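PDB 6AVJ: CDGSH iron-sulfur domain-containing protein 3, mitochondrial from Homo sapiens, which binds two [2Fe-2S] clusters in mitochondria, can pass them to the apoferredoxins FDX1 and FDX2, and helps keep free iron and reactive oxygen species at normal levels. Local coordinates for residues Gly38-Gln43 with Leu47-Phe52; Val60-Cys65 with Pro71-Gly76; Cys65-Arg70 with Glu81-Ala86. The protein carries 2 engineered substitutions. All coordinates share one frame; numbering follows the deposited sequence.

Contact 1 of 3, residues Gly38-Gln43 with Leu47-Phe52. Engineered in segment 38-43: Cys-40 (natural residue His). With FES (Fe2/s2 (inorganic) cluster), chain D.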
ATOM      1  N   GLY A  38      -3.280  -8.273  -8.086  1.00 13.39           N
ATOM      2  CA  GLY A  38      -3.854  -9.609  -7.970  1.00 16.30           C
ATOM      3  C   GLY A  38      -3.000 -10.613  -7.222  1.00 17.41           C
ATOM      4  O   GLY A  38      -3.475 -11.723  -6.955  1.00 13.01           O
ATOM      5  N   SER A  39      -1.772 -10.249  -6.845  1.00 12.15           N
ATOM      6  CA  SER A  39      -0.904 -11.183  -6.126  1.00 14.07           C
ATOM      7  C   SER A  39      -1.568 -11.704  -4.868  1.00 13.53           C
ATOM      8  O   SER A  39      -1.364 -12.868  -4.491  1.00 11.47           O
ATOM      9  CB  SER A  39       0.415 -10.511  -5.763  1.00 11.94           C
ATOM     10  OG  SER A  39       1.119 -10.122  -6.928  1.00 13.20           O
ATOM     11  N   CYS A  40      -2.324 -10.833  -4.177  1.00 13.65           N
ATOM     12  CA  CYS A  40      -3.084 -11.249  -2.990  1.00 12.75           C
ATOM     13  C   CYS A  40      -3.917 -12.482  -3.270  1.00 13.84           C
ATOM     14  O   CYS A  40      -4.087 -13.329  -2.382  1.00 13.23           O
ATOM     15  CB  CYS A  40      -3.997 -10.110  -2.521  1.00 13.22           C
ATOM     16  SG  CYS A  40      -4.860  -9.363  -3.910  1.00 13.53           S
ATOM     17  N   PHE A  41      -4.457 -12.588  -4.498  1.00 11.88           N
ATOM     18  CA  PHE A  41      -5.345 -13.674  -4.903  1.00 16.68           C
ATOM     19  C   PHE A  41      -4.567 -14.869  -5.444  1.00 13.65           C
ATOM     20  O   PHE A  41      -4.889 -16.018  -5.118  1.00 18.67           O
ATOM     21  CB  PHE A  41      -6.355 -13.191  -5.981  1.00 21.14           C
ATOM     22  CG  PHE A  41      -7.152 -11.981  -5.579  1.00 26.73           C
ATOM     23  CD1 PHE A  41      -7.339 -10.913  -6.476  1.00 36.28           C
ATOM     24  CD2 PHE A  41      -7.730 -11.886  -4.300  1.00 35.72           C
ATOM     25  CE1 PHE A  41      -8.080  -9.781  -6.103  1.00 33.46           C
ATOM     26  CE2 PHE A  41      -8.473 -10.751  -3.931  1.00 33.40           C
ATOM     27  CZ  PHE A  41      -8.641  -9.708  -4.833  1.00 30.07           C
ATOM     28  N   PHE A  42      -3.572 -14.610  -6.306  1.00 17.72           N
ATOM     29  CA  PHE A  42      -2.814 -15.688  -6.946  1.00 18.44           C
ATOM     30  C   PHE A  42      -2.045 -16.502  -5.921  1.00 15.26           C
ATOM     31  O   PHE A  42      -1.810 -17.701  -6.132  1.00 16.23           O
ATOM     32  CB  PHE A  42      -1.813 -15.128  -7.978  1.00 17.74           C
ATOM     33  CG  PHE A  42      -2.436 -14.217  -9.026  1.00 21.28           C
ATOM     34  CD1 PHE A  42      -3.707 -14.456  -9.510  1.00 23.52           C
ATOM     35  CD2 PHE A  42      -1.749 -13.119  -9.496  1.00 21.46           C
ATOM     36  CE1 PHE A  42      -4.277 -13.612 -10.469  1.00 29.50           C
ATOM     37  CE2 PHE A  42      -2.308 -12.273 -10.449  1.00 25.49           C
ATOM     38  CZ  PHE A  42      -3.578 -12.527 -10.933  1.00 25.73           C
ATOM     39  N   GLN A  43      -1.601 -15.850  -4.843  1.00 10.74           N
ATOM     40  CA  GLN A  43      -0.859 -16.475  -3.754  1.00 15.21           C
ATOM     41  C   GLN A  43      -1.758 -16.874  -2.599  1.00 17.32           C
ATOM     42  O   GLN A  43      -1.262 -17.296  -1.544  1.00 16.57           O
ATOM     43  CB  GLN A  43       0.250 -15.526  -3.288  1.00 14.58           C
ATOM     44  CG  GLN A  43       1.248 -15.199  -4.374  1.00 15.44           C
ATOM     45  CD  GLN A  43       2.399 -14.252  -3.925  1.00 16.09           C
ATOM     46  OE1 GLN A  43       2.875 -14.332  -2.820  1.00 20.01           O
ATOM     47  NE2 GLN A  43       2.896 -13.454  -4.839  1.00 18.20           N
ATOM     48  N   LEU A  47      -5.970 -12.035   1.858  1.00 16.23           N
ATOM     49  CA  LEU A  47      -6.096 -10.574   1.900  1.00 14.83           C
ATOM     50  C   LEU A  47      -6.720 -10.110   0.602  1.00 19.39           C
ATOM     51  O   LEU A  47      -6.785 -10.857  -0.372  1.00 17.27           O
ATOM     52  CB  LEU A  47      -4.722  -9.918   2.113  1.00 12.63           C
ATOM     53  CG  LEU A  47      -4.032 -10.325   3.427  1.00 13.02           C
ATOM     54  CD1 LEU A  47      -2.566  -9.823   3.464  1.00 13.05           C
ATOM     55  CD2 LEU A  47      -4.803  -9.854   4.666  1.00 18.26           C
ATOM     56  N   SER A  48      -7.214  -8.874   0.594  1.00 13.47           N
ATOM     57  CA  SER A  48      -7.777  -8.323  -0.621  1.00 12.06           C
ATOM     58  C   SER A  48      -7.626  -6.800  -0.575  1.00 13.29           C
ATOM     59  O   SER A  48      -7.474  -6.239   0.509  1.00 11.07           O
ATOM     60  CB  SER A  48      -9.247  -8.737  -0.801  1.00 18.83           C
ATOM     61  OG  SER A  48      -9.997  -8.196   0.226  1.00 28.06           O
ATOM     62  N   PRO A  49      -7.582  -6.127  -1.725  1.00 12.97           N
ATOM     63  CA  PRO A  49      -7.152  -4.718  -1.742  1.00 13.04           C
ATOM     64  C   PRO A  49      -8.219  -3.799  -1.157  1.00  9.11           C
ATOM     65  O   PRO A  49      -9.407  -4.142  -1.089  1.00 13.34           O
ATOM     66  CB  PRO A  49      -6.926  -4.440  -3.232  1.00 14.92           C
ATOM     67  CG  PRO A  49      -7.900  -5.322  -3.903  1.00 16.11           C
ATOM     68  CD  PRO A  49      -7.819  -6.615  -3.085  1.00 16.41           C
ATOM     69  N   LEU A  50      -7.765  -2.656  -0.663  1.00 10.92           N
ATOM     70  CA  LEU A  50      -8.651  -1.635  -0.103  1.00 11.18           C
ATOM     71  C   LEU A  50      -9.195  -0.806  -1.259  1.00 10.26           C
ATOM     72  O   LEU A  50      -8.498   0.035  -1.834  1.00 10.13           O
ATOM     73  CB  LEU A  50      -7.907  -0.791   0.936  1.00 12.76           C
ATOM     74  CG  LEU A  50      -8.762   0.285   1.659  1.00 14.82           C
ATOM     75  CD1 LEU A  50      -9.661  -0.406   2.621  1.00 22.14           C
ATOM     76  CD2 LEU A  50      -7.878   1.263   2.467  1.00 19.93           C
ATOM     77  N   LYS A  51     -10.445  -1.061  -1.636  1.00 11.25           N
ATOM     78  CA  LYS A  51     -11.041  -0.342  -2.758  1.00 13.68           C
ATOM     79  C   LYS A  51     -11.501   1.035  -2.289  1.00 14.34           C
ATOM     80  O   LYS A  51     -12.131   1.165  -1.228  1.00 14.33           O
ATOM     81  CB  LYS A  51     -12.204  -1.141  -3.363  1.00 17.89           C
ATOM     82  CG  LYS A  51     -12.762  -0.552  -4.678  1.00 19.65           C
ATOM     83  CD  LYS A  51     -13.799  -1.474  -5.379  1.00 24.66           C
ATOM     84  CE  LYS A  51     -15.034  -1.585  -4.543  1.00 30.87           C
ATOM     85  NZ  LYS A  51     -16.104  -2.352  -5.261  1.00 38.59           N
ATOM     86  N   PHE A  52     -11.158   2.074  -3.061  1.00 12.17           N
ATOM     87  CA  PHE A  52     -11.606   3.431  -2.743  1.00 11.21           C
ATOM     88  C   PHE A  52     -11.819   4.232  -4.021  1.00 14.42           C
ATOM     89  O   PHE A  52     -11.211   3.979  -5.060  1.00 15.09           O
ATOM     90  CB  PHE A  52     -10.669   4.206  -1.798  1.00 15.58           C
ATOM     91  CG  PHE A  52      -9.312   4.551  -2.381  1.00 13.27           C
ATOM     92  CD1 PHE A  52      -8.319   3.584  -2.471  1.00 13.31           C
ATOM     93  CD2 PHE A  52      -9.026   5.838  -2.833  1.00 16.50           C
ATOM     94  CE1 PHE A  52      -7.064   3.892  -2.974  1.00 13.70           C
ATOM     95  CE2 PHE A  52      -7.763   6.133  -3.376  1.00 12.04           C
ATOM     96  CZ  PHE A  52      -6.801   5.181  -3.424  1.00 12.20           C
TER
HETATM   97 FE1  FES D 201      -3.763  -7.276  -4.137  1.00 13.79          FE
HETATM   98 FE2  FES D 201      -1.620  -6.694  -2.597  1.00 13.51          FE
HETATM   99  S1  FES D 201      -3.718  -6.440  -2.048  1.00 12.13           S
HETATM  100  S2  FES D 201      -1.619  -7.445  -4.662  1.00 11.52           S
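Cys-40 and Phe-41, neighbours in the short helix 39-42, meet the extended run Leu-47, Ser-48 and Pro-49 without a hydrogen bond between the two segments. Gly-38 sits at the N-cap. Its positive phi would press a CB against the preceding carbonyl, and its own O receives both Phe-41 N (2.8 Å) and Phe-42 N (3.0 Å), which closes the first turn. Ser-39 lies beside the cluster, with its N 3.6 Å from the bridging sulfide S2, and its OG hydrogen-bonds Asp-37. Cys-40, an engineered replacement of the natural His, puts SG on FE1 of the cluster at 2.4 Å. That iron is also held by Cys-36. With chi1 at 45°, SG lies between the backbone N and carbonyl carbon and reaches the iron, while CB rests on Leu-47 O (3.6 Å). Phe-41 reaches across with the far end of its ring: CZ touches Pro-49 CD at 3.6 Å, the two side chains crossing at about a right angle, while Ser-48 CB meets the ring edge at CE2 (3.8 Å). One face of the same ring carries Cys-40 SG, 3.6 Å above the plane and over its centre, so the ring covers one side of the iron-bound sulfur. Pro-49 lies against the cluster from the other segment. The helix start and the following loop thus form one wall of the first CDGSH [2Fe-2S] site of this NEET protein.

Contact 2 of 3, residues Val60-Cys65 with Pro71-Gly76. With FES (Fe2/s2 (inorganic) cluster), chain E.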
ATOM      1  N   VAL A  60      -1.571  12.625  -4.113  1.00 12.44           N
ATOM      2  CA  VAL A  60      -1.535  12.064  -2.768  1.00 13.90           C
ATOM      3  C   VAL A  60      -0.290  11.189  -2.668  1.00 16.53           C
ATOM      4  O   VAL A  60       0.340  10.855  -3.664  1.00 14.61           O
ATOM      5  CB  VAL A  60      -2.775  11.235  -2.427  1.00 11.69           C
ATOM      6  CG1 VAL A  60      -4.041  12.082  -2.581  1.00 13.43           C
ATOM      7  CG2 VAL A  60      -2.823  10.012  -3.299  1.00 12.91           C
ATOM      8  N   ALA A  61       0.032  10.798  -1.457  1.00 10.14           N
ATOM      9  CA  ALA A  61       1.133   9.848  -1.208  1.00 11.72           C
ATOM     10  C   ALA A  61       0.531   8.577  -0.628  1.00  9.08           C
ATOM     11  O   ALA A  61      -0.081   8.621   0.443  1.00 10.40           O
ATOM     12  CB  ALA A  61       2.153  10.437  -0.247  1.00 17.43           C
ATOM     13  N   LEU A  62       0.626   7.469  -1.367  1.00 12.61           N
ATOM     14  CA  LEU A  62       0.070   6.189  -0.921  1.00 12.19           C
ATOM     15  C   LEU A  62       1.128   5.312  -0.256  1.00 11.35           C
ATOM     16  O   LEU A  62       2.279   5.264  -0.678  1.00 10.93           O
ATOM     17  CB  LEU A  62      -0.580   5.437  -2.094  1.00  9.30           C
ATOM     18  CG  LEU A  62      -1.809   6.196  -2.675  1.00  9.04           C
ATOM     19  CD1 LEU A  62      -2.465   5.511  -3.818  1.00 10.71           C
ATOM     20  CD2 LEU A  62      -2.796   6.619  -1.603  1.00 13.91           C
ATOM     21  N   CYS A  63       0.703   4.576   0.763  1.00 10.24           N
ATOM     22  CA  CYS A  63       1.630   3.840   1.608  1.00  9.05           C
ATOM     23  C   CYS A  63       2.095   2.566   0.911  1.00  8.49           C
ATOM     24  O   CYS A  63       1.282   1.798   0.346  1.00  9.00           O
ATOM     25  CB  CYS A  63       0.937   3.511   2.939  1.00  8.37           C
ATOM     26  SG  CYS A  63       1.875   2.423   4.010  1.00  7.89           S
ATOM     27  N   THR A  64       3.406   2.355   0.950  1.00  7.90           N
ATOM     28  CA  THR A  64       4.063   1.167   0.424  1.00 13.65           C
ATOM     29  C   THR A  64       4.651   0.279   1.522  1.00 13.47           C
ATOM     30  O   THR A  64       4.823  -0.924   1.296  1.00 12.04           O
ATOM     31  CB  THR A  64       5.207   1.569  -0.519  1.00 11.26           C
ATOM     32  OG1 THR A  64       6.094   2.429   0.214  1.00 11.15           O
ATOM     33  CG2 THR A  64       4.711   2.295  -1.765  1.00 10.52           C
ATOM     34  N   CYS A  65       5.001   0.841   2.680  1.00  9.76           N
ATOM     35  CA  CYS A  65       5.499   0.000   3.796  1.00  9.85           C
ATOM     36  C   CYS A  65       4.411  -0.849   4.431  1.00 10.36           C
ATOM     37  O   CYS A  65       4.731  -1.827   5.137  1.00  9.90           O
ATOM     38  CB  CYS A  65       6.147   0.854   4.869  1.00  8.85           C
ATOM     39  SG  CYS A  65       4.945   1.835   5.905  1.00  9.41           S
ATOM     40  N   PRO A  71      -4.660   4.070   6.307  1.00 13.63           N
ATOM     41  CA  PRO A  71      -4.666   3.528   4.957  1.00  9.87           C
ATOM     42  C   PRO A  71      -5.786   4.131   4.141  1.00 11.67           C
ATOM     43  O   PRO A  71      -6.893   4.356   4.655  1.00 12.52           O
ATOM     44  CB  PRO A  71      -4.898   2.030   5.188  1.00 12.54           C
ATOM     45  CG  PRO A  71      -5.672   2.006   6.461  1.00 17.65           C
ATOM     46  CD  PRO A  71      -5.056   3.054   7.294  1.00 16.77           C
ATOM     47  N   PRO A  72      -5.577   4.321   2.825  1.00 11.90           N
ATOM     48  CA  PRO A  72      -4.406   3.892   2.024  1.00 10.21           C
ATOM     49  C   PRO A  72      -3.205   4.869   2.065  1.00  8.17           C
ATOM     50  O   PRO A  72      -2.208   4.655   1.375  1.00 10.45           O
ATOM     51  CB  PRO A  72      -4.994   3.847   0.628  1.00  8.35           C
ATOM     52  CG  PRO A  72      -5.876   5.034   0.635  1.00 11.22           C
ATOM     53  CD  PRO A  72      -6.602   4.900   1.956  1.00 13.38           C
ATOM     54  N   TYR A  73      -3.319   5.956   2.822  1.00 10.13           N
ATOM     55  CA  TYR A  73      -2.390   7.073   2.690  1.00  9.56           C
ATOM     56  C   TYR A  73      -1.169   6.884   3.591  1.00 13.62           C
ATOM     57  O   TYR A  73      -1.259   6.316   4.686  1.00 10.52           O
ATOM     58  CB  TYR A  73      -3.059   8.399   3.069  1.00 12.76           C
ATOM     59  CG  TYR A  73      -4.305   8.655   2.260  1.00 16.30           C
ATOM     60  CD1 TYR A  73      -4.192   9.007   0.949  1.00 15.19           C
ATOM     61  CD2 TYR A  73      -5.584   8.486   2.800  1.00 17.65           C
ATOM     62  CE1 TYR A  73      -5.302   9.252   0.160  1.00 20.92           C
ATOM     63  CE2 TYR A  73      -6.743   8.713   1.988  1.00 17.23           C
ATOM     64  CZ  TYR A  73      -6.557   9.101   0.662  1.00 21.72           C
ATOM     65  OH  TYR A  73      -7.608   9.353  -0.207  1.00 27.09           O
ATOM     66  N   CYS A  74      -0.057   7.435   3.134  1.00  8.78           N
ATOM     67  CA  CYS A  74       1.166   7.530   3.934  1.00  9.57           C
ATOM     68  C   CYS A  74       0.898   8.451   5.110  1.00 11.89           C
ATOM     69  O   CYS A  74       0.369   9.549   4.931  1.00 13.03           O
ATOM     70  CB  CYS A  74       2.317   8.113   3.101  1.00 10.21           C
ATOM     71  SG  CYS A  74       3.874   8.291   4.017  1.00  8.93           S
ATOM     72  N   ASP A  75       1.199   7.992   6.309  1.00 10.85           N
ATOM     73  CA  ASP A  75       1.090   8.864   7.470  1.00  9.87           C
ATOM     74  C   ASP A  75       2.441   9.049   8.135  1.00  9.89           C
ATOM     75  O   ASP A  75       2.496   9.468   9.291  1.00 10.21           O
ATOM     76  CB  ASP A  75       0.055   8.340   8.468  1.00 10.57           C
ATOM     77  CG  ASP A  75       0.512   7.101   9.214  1.00 16.39           C
ATOM     78  OD1 ASP A  75       1.603   6.536   8.918  1.00  8.80           O
ATOM     79  OD2 ASP A  75      -0.248   6.652  10.112  1.00 14.44           O
ATOM     80  N   GLY A  76       3.532   8.685   7.465  1.00  8.33           N
ATOM     81  CA  GLY A  76       4.848   8.918   8.018  1.00  9.65           C
ATOM     82  C   GLY A  76       5.342   7.847   8.975  1.00 11.95           C
ATOM     83  O   GLY A  76       6.460   7.973   9.494  1.00 11.04           O
TER
HETATM   84 FE1  FES E 202       4.624   6.142   4.600  1.00 10.84          FE
HETATM   85 FE2  FES E 202       3.750   3.515   4.736  1.00 10.85          FE
HETATM   86  S1  FES E 202       4.923   4.501   3.124  1.00 10.82           S
HETATM   87  S2  FES E 202       3.392   5.171   6.153  1.00 10.04           S
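Ala-61 and Cys-63, where strand 58-62 ends, are tied to Cys-74 and Pro-72 of the returning loop by two backbone hydrogen bonds. Cys-74 N gives to Ala-61 O at 2.9 Å, almost straight (176°) although the donor is tilted 32° from the carbonyl plane; Cys-63 N gives to Pro-72 O at 3.0 Å, in the carbonyl plane. They flank Leu-62 and Tyr-73, a non-hydrogen-bonded antiparallel pair and a single bridge, across which Tyr-73 CA also makes a CA-H...O contact to Ala-61 O. The main apolar cluster gathers round Leu-62 and Tyr-73. Leu-62 CD2 meets Tyr-73 CD1 at 3.8 Å and Pro-72 CG at 4.1 Å, and Pro-72 CG in turn stands over the centre of one face of the tyrosine ring. Val-60 CB comes to the ring edge at CE1 (4.1 Å). A serine in place of Tyr-73 would probably open a gap beside Leu-62 CD2 and take the aromatic partner from Val-60 and Pro-72. Metal binding takes up the other end. Cys-63 SG (2.3 Å) and Cys-65 SG (2.4 Å) hold FE2, while Cys-74 shares FE1 with the engineered Cys-78. In both Cys-63 (chi1 173°) and Cys-74 SG is anti to the backbone N, and these two sulfurs, one from each hydrogen-bonded segment, bind different irons. Thr-64 N lies 3.4 Å from sulfide S1, and Asp-75, hydrogen-bonded to Thr-77 and Gln-69, turns OD1 toward S2. Paired Cys-X-Cys and Cys-Asp-Gly segments, with a cis peptide before Pro-72, make the second CDGSH site.

Contact 3 of 3, residues Cys65-Arg70 with Glu81-Ala86. With FES (Fe2/s2 (inorganic) cluster), chain E.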
ATOM      1  N   CYS A  65       5.001   0.841   2.680  1.00  9.76           N
ATOM      2  CA  CYS A  65       5.499   0.000   3.796  1.00  9.85           C
ATOM      3  C   CYS A  65       4.411  -0.849   4.431  1.00 10.36           C
ATOM      4  O   CYS A  65       4.731  -1.827   5.137  1.00  9.90           O
ATOM      5  CB  CYS A  65       6.147   0.854   4.869  1.00  8.85           C
ATOM      6  SG  CYS A  65       4.945   1.835   5.905  1.00  9.41           S
ATOM      7  N   LYS A  66       3.147  -0.523   4.143  1.00 10.41           N
ATOM      8  CA  LYS A  66       1.904  -1.146   4.560  1.00 10.27           C
ATOM      9  C   LYS A  66       1.641  -1.032   6.061  1.00 15.76           C
ATOM     10  O   LYS A  66       0.685  -1.639   6.558  1.00 13.14           O
ATOM     11  CB  LYS A  66       1.804  -2.616   4.111  1.00 10.99           C
ATOM     12  CG  LYS A  66       2.082  -2.831   2.591  1.00 12.79           C
ATOM     13  CD  LYS A  66       1.338  -1.819   1.723  1.00 10.89           C
ATOM     14  CE  LYS A  66       1.614  -2.012   0.240  1.00 10.84           C
ATOM     15  NZ  LYS A  66       0.966  -0.901  -0.567  1.00  8.16           N
ATOM     16  N   ALA A  67       2.372  -0.193   6.770  1.00 10.04           N
ATOM     17  CA  ALA A  67       2.154  -0.010   8.197  1.00 13.33           C
ATOM     18  C   ALA A  67       1.425   1.286   8.560  1.00 12.45           C
ATOM     19  O   ALA A  67       1.285   1.579   9.753  1.00  9.60           O
ATOM     20  CB  ALA A  67       3.499  -0.049   8.924  1.00 11.04           C
ATOM     21  N   THR A  68       0.942   2.061   7.588  1.00 13.38           N
ATOM     22  CA  THR A  68       0.275   3.316   7.939  1.00 13.38           C
ATOM     23  C   THR A  68      -0.930   3.069   8.873  1.00 10.58           C
ATOM     24  O   THR A  68      -1.637   2.062   8.775  1.00 10.63           O
ATOM     25  CB  THR A  68      -0.214   4.031   6.688  1.00  9.74           C
ATOM     26  OG1 THR A  68      -0.931   5.210   7.103  1.00 10.94           O
ATOM     27  CG2 THR A  68      -1.150   3.121   5.864  1.00  9.48           C
ATOM     28  N   GLN A  69      -1.212   4.038   9.739  1.00 10.72           N
ATOM     29  CA  GLN A  69      -2.399   3.993  10.572  1.00 11.77           C
ATOM     30  C   GLN A  69      -3.591   4.650   9.901  1.00 17.42           C
ATOM     31  O   GLN A  69      -4.690   4.552  10.442  1.00 15.67           O
ATOM     32  CB  GLN A  69      -2.116   4.651  11.946  1.00 15.26           C
ATOM     33  CG  GLN A  69      -1.100   3.845  12.827  1.00 20.46           C
ATOM     34  CD  GLN A  69      -1.758   2.694  13.610  1.00 36.43           C
ATOM     35  OE1 GLN A  69      -2.999   2.660  13.826  1.00 36.90           O
ATOM     36  NE2 GLN A  69      -0.932   1.736  14.019  1.00 46.50           N
ATOM     37  N   ARG A  70      -3.400   5.232   8.723  1.00 13.22           N
ATOM     38  CA  ARG A  70      -4.484   5.861   7.977  1.00 13.48           C
ATOM     39  C   ARG A  70      -4.499   5.376   6.512  1.00 13.19           C
ATOM     40  O   ARG A  70      -4.365   6.168   5.588  1.00 12.33           O
ATOM     41  CB  ARG A  70      -4.356   7.387   8.057  1.00 16.80           C
ATOM     42  CG  ARG A  70      -4.279   7.912   9.486  1.00 26.11           C
ATOM     43  CD  ARG A  70      -4.282   9.429   9.578  1.00 36.70           C
ATOM     44  NE  ARG A  70      -4.555   9.870  10.946  1.00 42.62           N
ATOM     45  CZ  ARG A  70      -4.369  11.109  11.393  1.00 37.86           C
ATOM     46  NH1 ARG A  70      -3.905  12.050  10.582  1.00 40.34           N
ATOM     47  NH2 ARG A  70      -4.643  11.405  12.654  1.00 25.91           N
ATOM     48  N   GLU A  81      12.177   4.359  12.845  1.00 27.35           N
ATOM     49  CA  GLU A  81      13.327   3.459  12.722  1.00 19.28           C
ATOM     50  C   GLU A  81      12.867   2.036  12.486  1.00 23.17           C
ATOM     51  O   GLU A  81      13.498   1.262  11.746  1.00 21.41           O
ATOM     52  CB  GLU A  81      14.193   3.542  13.972  1.00 22.66           C
ATOM     53  CG  GLU A  81      14.916   4.859  14.107  1.00 25.68           C
ATOM     54  CD  GLU A  81      15.898   5.098  12.974  1.00 27.39           C
ATOM     55  OE1 GLU A  81      16.838   4.282  12.802  1.00 26.04           O
ATOM     56  OE2 GLU A  81      15.726   6.078  12.227  1.00 26.53           O
ATOM     57  N   ARG A  82      11.739   1.677  13.065  1.00 24.51           N
ATOM     58  CA  ARG A  82      11.232   0.328  12.870  1.00 22.74           C
ATOM     59  C   ARG A  82      11.055   0.006  11.375  1.00 24.11           C
ATOM     60  O   ARG A  82      11.432  -1.071  10.913  1.00 21.86           O
ATOM     61  CB  ARG A  82       9.925   0.202  13.648  1.00 29.33           C
ATOM     62  CG  ARG A  82       9.287  -1.106  13.563  1.00 35.07           C
ATOM     63  CD  ARG A  82       8.254  -1.280  14.684  1.00 43.99           C
ATOM     64  NE  ARG A  82       7.813  -2.681  14.798  1.00 58.55           N
ATOM     65  CZ  ARG A  82       6.600  -3.143  14.486  1.00 55.51           C
ATOM     66  NH1 ARG A  82       5.646  -2.328  14.041  1.00 50.38           N
ATOM     67  NH2 ARG A  82       6.342  -4.442  14.630  1.00 46.93           N
ATOM     68  N   VAL A  83      10.449   0.914  10.605  1.00 18.46           N
ATOM     69  CA  VAL A  83      10.234   0.632   9.185  1.00 15.74           C
ATOM     70  C   VAL A  83      11.528   0.808   8.397  1.00 20.19           C
ATOM     71  O   VAL A  83      11.805   0.046   7.470  1.00 17.97           O
ATOM     72  CB  VAL A  83       9.098   1.518   8.618  1.00 14.21           C
ATOM     73  CG1 VAL A  83       9.012   1.404   7.068  1.00 14.60           C
ATOM     74  CG2 VAL A  83       7.756   1.081   9.215  1.00 17.30           C
ATOM     75  N   GLN A  84      12.321   1.835   8.699  1.00 15.81           N
ATOM     76  CA  GLN A  84      13.500   2.051   7.875  1.00 21.47           C
ATOM     77  C   GLN A  84      14.504   0.902   8.009  1.00 22.09           C
ATOM     78  O   GLN A  84      15.250   0.625   7.068  1.00 22.50           O
ATOM     79  CB  GLN A  84      14.154   3.374   8.233  1.00 21.69           C
ATOM     80  CG  GLN A  84      13.411   4.605   7.668  1.00 22.81           C
ATOM     81  CD  GLN A  84      13.209   4.495   6.159  1.00 25.44           C
ATOM     82  OE1 GLN A  84      14.187   4.398   5.404  1.00 26.00           O
ATOM     83  NE2 GLN A  84      11.954   4.448   5.715  1.00 24.23           N
ATOM     84  N   LYS A  85      14.510   0.208   9.146  1.00 17.00           N
ATOM     85  CA  LYS A  85      15.386  -0.949   9.358  1.00 20.86           C
ATOM     86  C   LYS A  85      14.774  -2.242   8.883  1.00 26.67           C
ATOM     87  O   LYS A  85      15.421  -3.285   8.999  1.00 28.70           O
ATOM     88  CB  LYS A  85      15.733  -1.116  10.836  1.00 20.64           C
ATOM     89  CG  LYS A  85      16.607  -0.025  11.398  1.00 18.44           C
ATOM     90  CD  LYS A  85      16.647  -0.169  12.895  1.00 17.60           C
ATOM     91  CE  LYS A  85      17.494   0.861  13.539  1.00 24.86           C
ATOM     92  NZ  LYS A  85      17.534   0.491  14.943  1.00 26.18           N
ATOM     93  N   ALA A  86      13.521  -2.221   8.420  1.00 25.14           N
ATOM     94  CA  ALA A  86      12.869  -3.458   8.006  1.00 22.70           C
ATOM     95  C   ALA A  86      13.427  -3.914   6.673  1.00 22.90           C
ATOM     96  O   ALA A  86      14.002  -3.141   5.919  1.00 24.47           O
ATOM     97  CB  ALA A  86      11.345  -3.276   7.910  1.00 27.21           C
TER
HETATM   98 FE1  FES E 202       4.624   6.142   4.600  1.00 10.84          FE
HETATM   99 FE2  FES E 202       3.750   3.515   4.736  1.00 10.85          FE
HETATM  100  S1  FES E 202       4.923   4.501   3.124  1.00 10.82           S
HETATM  101  S2  FES E 202       3.392   5.171   6.153  1.00 10.04           S
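Cys-65 and Val-83 bring the backbones closest, with 7.2 Å between their CA atoms, where the irregular loop 65-70 passes the short helix 81-84. The loop belongs to the second CDGSH cluster site, and the helix, which follows in the chain, packs one residue against it. The contact is small and wholly apolar, and one side chain carries it from the helix. Val-83 CG1, anti to its own backbone N (chi1 171°), presses on Cys-65 CB at 3.7 Å; the other branch, CG2, faces Ala-67 CB more loosely at 4.4 Å. The C-terminal Leu-92 packs on both Val-83 and Ala-67 and so completes this small patch, while Val-83 N is hydrogen-bonded to Ser-80 OG. The iron-bound Cys-65 SG also receives Ala-67 N at 3.4 Å with an angle of 162°; such an N-H...S bond would probably draw some negative charge off the thiolate. Lys-66, with positive phi, makes the turn between these two residues, and its NZ bonds Cys-63 O, Cys-25 O and Gln-33 OE1, joining this loop to the first cluster's. Thr-68 rests its CB 3.8 Å from sulfide S2. Its OG1 gives to Tyr-73 O and accepts from Arg-70 N at 3.0 Å and 164°, an ST turn.

Along the chain contact 1 closes before the other two open, whereas contacts 2 and 3 alternate their segments and share Cys-65. Contact 1 belongs to the first cluster; contacts 2 and 3, with centres about 10 Å apart, both touch the second. The centres of contacts 1 and 2 lie about 17 Å apart, on opposite sides of the chain's centre, yet they meet where Leu-50 and Phe-52 of strand 50-53 pack on Pro-71 and Pro-72. Contact 3 lies about 20 Å from contact 1 and does not touch it. Each site adjoins its own antiparallel strand pair, 21-24 with 50-53 for the first and 12-16 with 58-62 for the second; one chain holds both clusters, as suits a monomeric NEET protein.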